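Local coordinates for penicillin-binding protein 2B (Streptococcus pneumoniae, PDB 2WAD) that probably forms peptide cross-links between adjacent glycan strands of cell-wall peptidoglycan as a penicillin-binding transpeptidase of the elongasome, at residues G185-G190 / K283-D288; K255-N260 / G278-K283. All coordinates share one frame; numbering follows the deposited sequence.

Contact 1: residues G185-G190 / K283-D288; sequences GNFATG and KEIHLD. With ZN (zinc ion), chain D.
F187 reaches from the turn G185-A188 to strand 282-287 and supplies every contact from its segment, mostly through its ring, which meets I285 and L287. At the root of the side chain, CB is 4.2 Å from I285 CD1. The first torsion sets CG anti to the carbonyl carbon (chi1 -61°) and sends the ring out from the turn toward the strand. Farther along, F187 CE2 and CZ come nearest the branch methyl of I285, each 3.8 Å from I285 CG2, with CD2 a little farther. That methyl stands over one face of the ring in a CH-pi contact, 3.9 Å from I285 CG2 to the F187 ring centroid and 17° off the ring normal, displaced somewhat toward the rim. At the tip, F187 CZ comes within 3.6 Å of L287 CD2, which approaches the ring obliquely. I285 and L287, two residues apart on the strand, present their side chains to the same side, whereas H286 between them points away.

The contact is apolar, without hydrogen bonds between the segments. F187 has a positive phi of 69°, as expected for the third residue of the type II turn G185-A188, which is closed by A188 N to G185 O at 3.1 Å. Just past the strand, D288 OD2 binds a zinc ion at 1.9 Å, with H290 and D292 completing the protein ligands.

F187 also touches T52 of the outer strand 51-55, and I285 packs on V54 of that strand. Strand 282-287 is the middle one of three, flanked by 51-55 and 293-298. The turn leads into strand 189-191, an outer strand of the sheet with 72-83 and 215-225, so the ring bridges two sheets of the PBP dimerisation region.

Contact 2: residues K255-N260 / G278-K283; sequences KGYSLN and GKRPVK. Unlike the reference sequence in segment 278-283: P281 (reference Ser).
R280 meets Y257 and S258 at their backbone and CB atoms with the end of its guanidinium group: NH2 lies 3.2 Å from Y257 CA, and NH1 is 3.5 Å from S258 CB. NH2 also sits beside the root of the tyrosine ring, 3.4 Å from Y257 CG, in an oblique approach with ring and guanidinium planes 86° apart. The amide N of S258 is near the guanidinium plane, 3.2 Å from R280 NH1, but both are donors and no bond forms.

The shared partner D261 probably explains why two donors lie so close: its OD2 accepts a hydrogen bond from S258 N and forms a salt bridge with R280 NH2. The arginine spans the gap because its chain is extended from CG to NE. On the loop side, S258 OG donates to N260 OD1 at 2.6 Å, and Y257 OH is hydrogen-bonded to E273.

G256, the first residue beyond helix 249-255, leaves helical geometry with a phi of 144° and turns the chain into this loop. The arrangement is a surface, carboxylate-mediated tie between a post-helical loop and the residues leading into strand 282-287, within the PBP dimerisation region.

Both contacts draw on the same run of chain, with K283 common to their segments: contact 2 uses the approach to strand 282-287, contact 1 the strand itself, and their centres are about 14 Å apart. Contact 1 is partly buried and wholly apolar across its segments, one aromatic ring set against aliphatic side chains, with I285 buried. Contact 2 lies at the surface, where a charged group crosses to a loop and is paired with an acidic residue beyond either segment. Their partners differ too: a turn that enters an edge strand in the first, the loop after helix 249-255 in the second. Neither includes the active-site serine S386.

Contact 1: residues G185-G190 / K283-D288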
loop_
_atom_site.group_PDB
_atom_site.type_symbol
_atom_site.label_atom_id
_atom_site.label_comp_id
_atom_site.label_asym_id
_atom_site.label_seq_id
_atom_site.Cartn_x
_atom_site.Cartn_y
_atom_site.Cartn_z
ATOM N N GLY A 185 3.722 34.021 3.743
ATOM C CA GLY A 185 3.679 34.589 5.095
ATOM C C GLY A 185 4.741 35.652 5.349
ATOM O O GLY A 185 5.723 35.735 4.614
ATOM N N ASN A 186 4.578 36.442 6.406
ATOM C CA ASN A 186 5.631 37.350 6.834
ATOM C C ASN A 186 6.977 36.677 7.090
ATOM O O ASN A 186 7.055 35.724 7.857
ATOM C CB ASN A 186 5.195 38.114 8.080
ATOM C CG ASN A 186 4.228 39.221 7.762
ATOM O OD1 ASN A 186 4.021 39.561 6.598
ATOM N ND2 ASN A 186 3.626 39.794 8.792
ATOM N N PHE A 187 8.023 37.183 6.442
ATOM C CA PHE A 187 9.381 36.669 6.581
ATOM C C PHE A 187 9.578 35.287 5.991
ATOM O O PHE A 187 10.672 34.735 6.053
ATOM C CB PHE A 187 9.833 36.678 8.040
ATOM C CG PHE A 187 9.866 38.052 8.649
ATOM C CD1 PHE A 187 9.053 38.357 9.723
ATOM C CD2 PHE A 187 10.690 39.027 8.135
ATOM C CE1 PHE A 187 9.072 39.588 10.298
ATOM C CE2 PHE A 187 10.709 40.296 8.694
ATOM C CZ PHE A 187 9.894 40.576 9.785
ATOM N N ALA A 188 8.521 34.730 5.414
ATOM C CA ALA A 188 8.628 33.433 4.776
ATOM C C ALA A 188 9.101 33.589 3.329
ATOM O O ALA A 188 9.164 34.702 2.803
ATOM C CB ALA A 188 7.292 32.688 4.864
ATOM N N THR A 189 9.453 32.469 2.709
ATOM C CA THR A 189 9.949 32.437 1.344
ATOM C C THR A 189 9.117 31.405 0.590
ATOM O O THR A 189 9.083 30.235 0.957
ATOM C CB THR A 189 11.454 32.043 1.282
ATOM O OG1 THR A 189 12.271 33.120 1.761
ATOM C CG2 THR A 189 11.883 31.713 -0.158
ATOM N N GLY A 190 8.423 31.834 -0.457
ATOM C CA GLY A 190 7.636 30.901 -1.273
ATOM C C GLY A 190 7.965 31.077 -2.746
ATOM O O GLY A 190 8.483 32.120 -3.154
ATOM N N LYS A 283 14.177 29.893 12.251
ATOM C CA LYS A 283 14.886 31.129 12.561
ATOM C C LYS A 283 13.992 32.013 13.412
ATOM O O LYS A 283 12.772 31.855 13.427
ATOM C CB LYS A 283 15.246 31.875 11.274
ATOM C CG LYS A 283 16.248 31.141 10.404
ATOM C CD LYS A 283 16.841 32.027 9.313
ATOM C CE LYS A 283 18.235 31.540 8.929
ATOM N NZ LYS A 283 18.329 30.046 8.952
ATOM N N GLU A 284 14.600 32.947 14.132
ATOM C CA GLU A 284 13.819 34.029 14.709
ATOM C C GLU A 284 14.323 35.368 14.180
ATOM O O GLU A 284 15.527 35.630 14.162
ATOM C CB GLU A 284 13.752 33.944 16.236
ATOM C CG GLU A 284 12.819 32.824 16.690
ATOM C CD GLU A 284 12.559 32.764 18.186
ATOM O OE1 GLU A 284 12.931 33.713 18.912
ATOM O OE2 GLU A 284 11.965 31.749 18.625
ATOM N N ILE A 285 13.390 36.176 13.684
ATOM C CA ILE A 285 13.705 37.485 13.143
ATOM C C ILE A 285 13.425 38.520 14.237
ATOM O O ILE A 285 12.329 38.574 14.803
ATOM C CB ILE A 285 12.920 37.779 11.841
ATOM C CG1 ILE A 285 13.448 36.926 10.685
ATOM C CG2 ILE A 285 13.084 39.235 11.415
ATOM C CD1 ILE A 285 12.879 35.550 10.648
ATOM N N HIS A 286 14.443 39.314 14.551
ATOM C CA HIS A 286 14.340 40.301 15.621
ATOM C C HIS A 286 13.991 41.666 15.042
ATOM O O HIS A 286 14.581 42.082 14.045
ATOM C CB HIS A 286 15.631 40.339 16.450
ATOM C CG HIS A 286 15.813 39.136 17.323
ATOM N ND1 HIS A 286 16.486 38.008 16.904
ATOM C CD2 HIS A 286 15.366 38.863 18.572
ATOM C CE1 HIS A 286 16.454 37.094 17.858
ATOM N NE2 HIS A 286 15.781 37.590 18.882
ATOM N N LEU A 287 13.023 42.340 15.662
ATOM C CA LEU A 287 12.468 43.593 15.150
ATOM C C LEU A 287 12.812 44.735 16.088
ATOM O O LEU A 287 12.940 44.503 17.293
ATOM C CB LEU A 287 10.944 43.478 15.019
ATOM C CG LEU A 287 10.462 42.175 14.363
ATOM C CD1 LEU A 287 8.950 41.997 14.403
ATOM C CD2 LEU A 287 10.966 42.045 12.933
ATOM N N ASP A 288 12.961 45.941 15.533
ATOM C CA ASP A 288 13.114 47.163 16.312
ATOM C C ASP A 288 11.763 47.609 16.878
ATOM O O ASP A 288 10.769 46.911 16.734
ATOM C CB ASP A 288 13.858 48.275 15.535
ATOM C CG ASP A 288 13.004 48.975 14.473
ATOM O OD1 ASP A 288 11.853 48.544 14.235
ATOM O OD2 ASP A 288 13.484 49.963 13.860
HETATM ZN ZN ZN D . 12.317 50.993 12.718
#

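Contact 2: residues K255-N260 / G278-K283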
loop_
_atom_site.group_PDB
_atom_site.type_symbol
_atom_site.label_atom_id
_atom_site.label_comp_id
_atom_site.label_asym_id
_atom_site.label_seq_id
_atom_site.Cartn_x
_atom_site.Cartn_y
_atom_site.Cartn_z
ATOM N N LYS A 255 -0.389 18.941 13.139
ATOM C CA LYS A 255 0.810 18.141 13.384
ATOM C C LYS A 255 2.064 19.008 13.383
ATOM O O LYS A 255 3.040 18.682 14.056
ATOM C CB LYS A 255 0.948 16.977 12.396
ATOM C CG LYS A 255 0.233 15.699 12.822
ATOM C CD LYS A 255 0.630 14.514 11.943
ATOM C CE LYS A 255 -0.119 13.247 12.335
ATOM N NZ LYS A 255 0.626 12.026 11.929
ATOM N N GLY A 256 2.037 20.114 12.647
ATOM C CA GLY A 256 3.118 21.092 12.715
ATOM C C GLY A 256 3.459 21.758 11.399
ATOM O O GLY A 256 4.243 22.706 11.364
ATOM N N TYR A 257 2.862 21.278 10.313
ATOM C CA TYR A 257 3.308 21.639 8.972
ATOM C C TYR A 257 2.899 23.047 8.564
ATOM O O TYR A 257 1.996 23.639 9.154
ATOM C CB TYR A 257 2.734 20.672 7.934
ATOM C CG TYR A 257 3.305 19.274 7.952
ATOM C CD1 TYR A 257 3.828 18.711 6.798
ATOM C CD2 TYR A 257 3.303 18.513 9.114
ATOM C CE1 TYR A 257 4.341 17.426 6.800
ATOM C CE2 TYR A 257 3.810 17.229 9.125
ATOM C CZ TYR A 257 4.330 16.689 7.965
ATOM O OH TYR A 257 4.841 15.411 7.971
ATOM N N SER A 258 3.573 23.554 7.537
ATOM C CA SER A 258 3.146 24.733 6.794
ATOM C C SER A 258 2.198 24.309 5.670
ATOM O O SER A 258 1.985 23.115 5.436
ATOM C CB SER A 258 4.366 25.464 6.229
ATOM O OG SER A 258 4.000 26.407 5.241
ATOM N N LEU A 259 1.636 25.294 4.978
ATOM C CA LEU A 259 0.531 25.073 4.050
ATOM C C LEU A 259 1.012 24.733 2.641
ATOM O O LEU A 259 0.260 24.170 1.843
ATOM C CB LEU A 259 -0.375 26.313 4.047
ATOM C CG LEU A 259 -1.808 26.361 3.502
ATOM C CD1 LEU A 259 -2.602 25.082 3.726
ATOM C CD2 LEU A 259 -2.517 27.552 4.140
ATOM N N ASN A 260 2.263 25.070 2.343
ATOM C CA ASN A 260 2.869 24.784 1.044
ATOM C C ASN A 260 3.789 23.559 1.061
ATOM O O ASN A 260 4.511 23.285 0.093
ATOM C CB ASN A 260 3.666 25.997 0.569
ATOM C CG ASN A 260 4.768 26.373 1.537
ATOM O OD1 ASN A 260 4.685 26.093 2.737
ATOM N ND2 ASN A 260 5.812 27.012 1.019
ATOM N N GLY A 278 11.761 16.289 5.376
ATOM C CA GLY A 278 12.975 16.971 5.789
ATOM C C GLY A 278 12.792 17.661 7.127
ATOM O O GLY A 278 11.708 18.147 7.445
ATOM N N LYS A 279 13.852 17.686 7.926
ATOM C CA LYS A 279 13.845 18.471 9.154
ATOM C C LYS A 279 14.044 19.940 8.781
ATOM O O LYS A 279 14.969 20.290 8.052
ATOM C CB LYS A 279 14.948 18.002 10.105
ATOM C CG LYS A 279 14.999 18.750 11.427
ATOM C CD LYS A 279 16.381 18.650 12.067
ATOM C CE LYS A 279 16.552 19.648 13.210
ATOM N NZ LYS A 279 16.748 21.050 12.722
ATOM N N ARG A 280 13.169 20.803 9.277
ATOM C CA ARG A 280 13.125 22.186 8.797
ATOM C C ARG A 280 14.138 23.134 9.431
ATOM O O ARG A 280 14.397 23.036 10.632
ATOM C CB ARG A 280 11.726 22.739 9.039
ATOM C CG ARG A 280 10.629 21.782 8.641
ATOM C CD ARG A 280 9.313 22.517 8.632
ATOM N NE ARG A 280 8.212 21.654 8.225
ATOM C CZ ARG A 280 7.019 22.099 7.842
ATOM N NH1 ARG A 280 6.768 23.407 7.814
ATOM N NH2 ARG A 280 6.081 21.224 7.496
ATOM N N PRO A 281 14.719 24.058 8.636
ATOM C CA PRO A 281 15.388 25.169 9.319
ATOM C C PRO A 281 14.376 26.094 10.008
ATOM O O PRO A 281 13.289 26.346 9.479
ATOM C CB PRO A 281 16.135 25.906 8.195
ATOM C CG PRO A 281 16.274 24.924 7.094
ATOM C CD PRO A 281 15.063 24.002 7.202
ATOM N N VAL A 282 14.738 26.579 11.194
ATOM C CA VAL A 282 13.906 27.497 11.971
ATOM C C VAL A 282 14.748 28.703 12.389
ATOM O O VAL A 282 15.896 28.565 12.819
ATOM C CB VAL A 282 13.336 26.830 13.246
ATOM C CG1 VAL A 282 12.827 27.880 14.222
ATOM C CG2 VAL A 282 12.224 25.827 12.923
ATOM N N LYS A 283 14.177 29.893 12.251
ATOM C CA LYS A 283 14.886 31.129 12.561
ATOM C C LYS A 283 13.992 32.013 13.412
ATOM O O LYS A 283 12.772 31.855 13.427
ATOM C CB LYS A 283 15.246 31.875 11.274
ATOM C CG LYS A 283 16.248 31.141 10.404
ATOM C CD LYS A 283 16.841 32.027 9.313
ATOM C CE LYS A 283 18.235 31.540 8.929
ATOM N NZ LYS A 283 18.329 30.046 8.952
#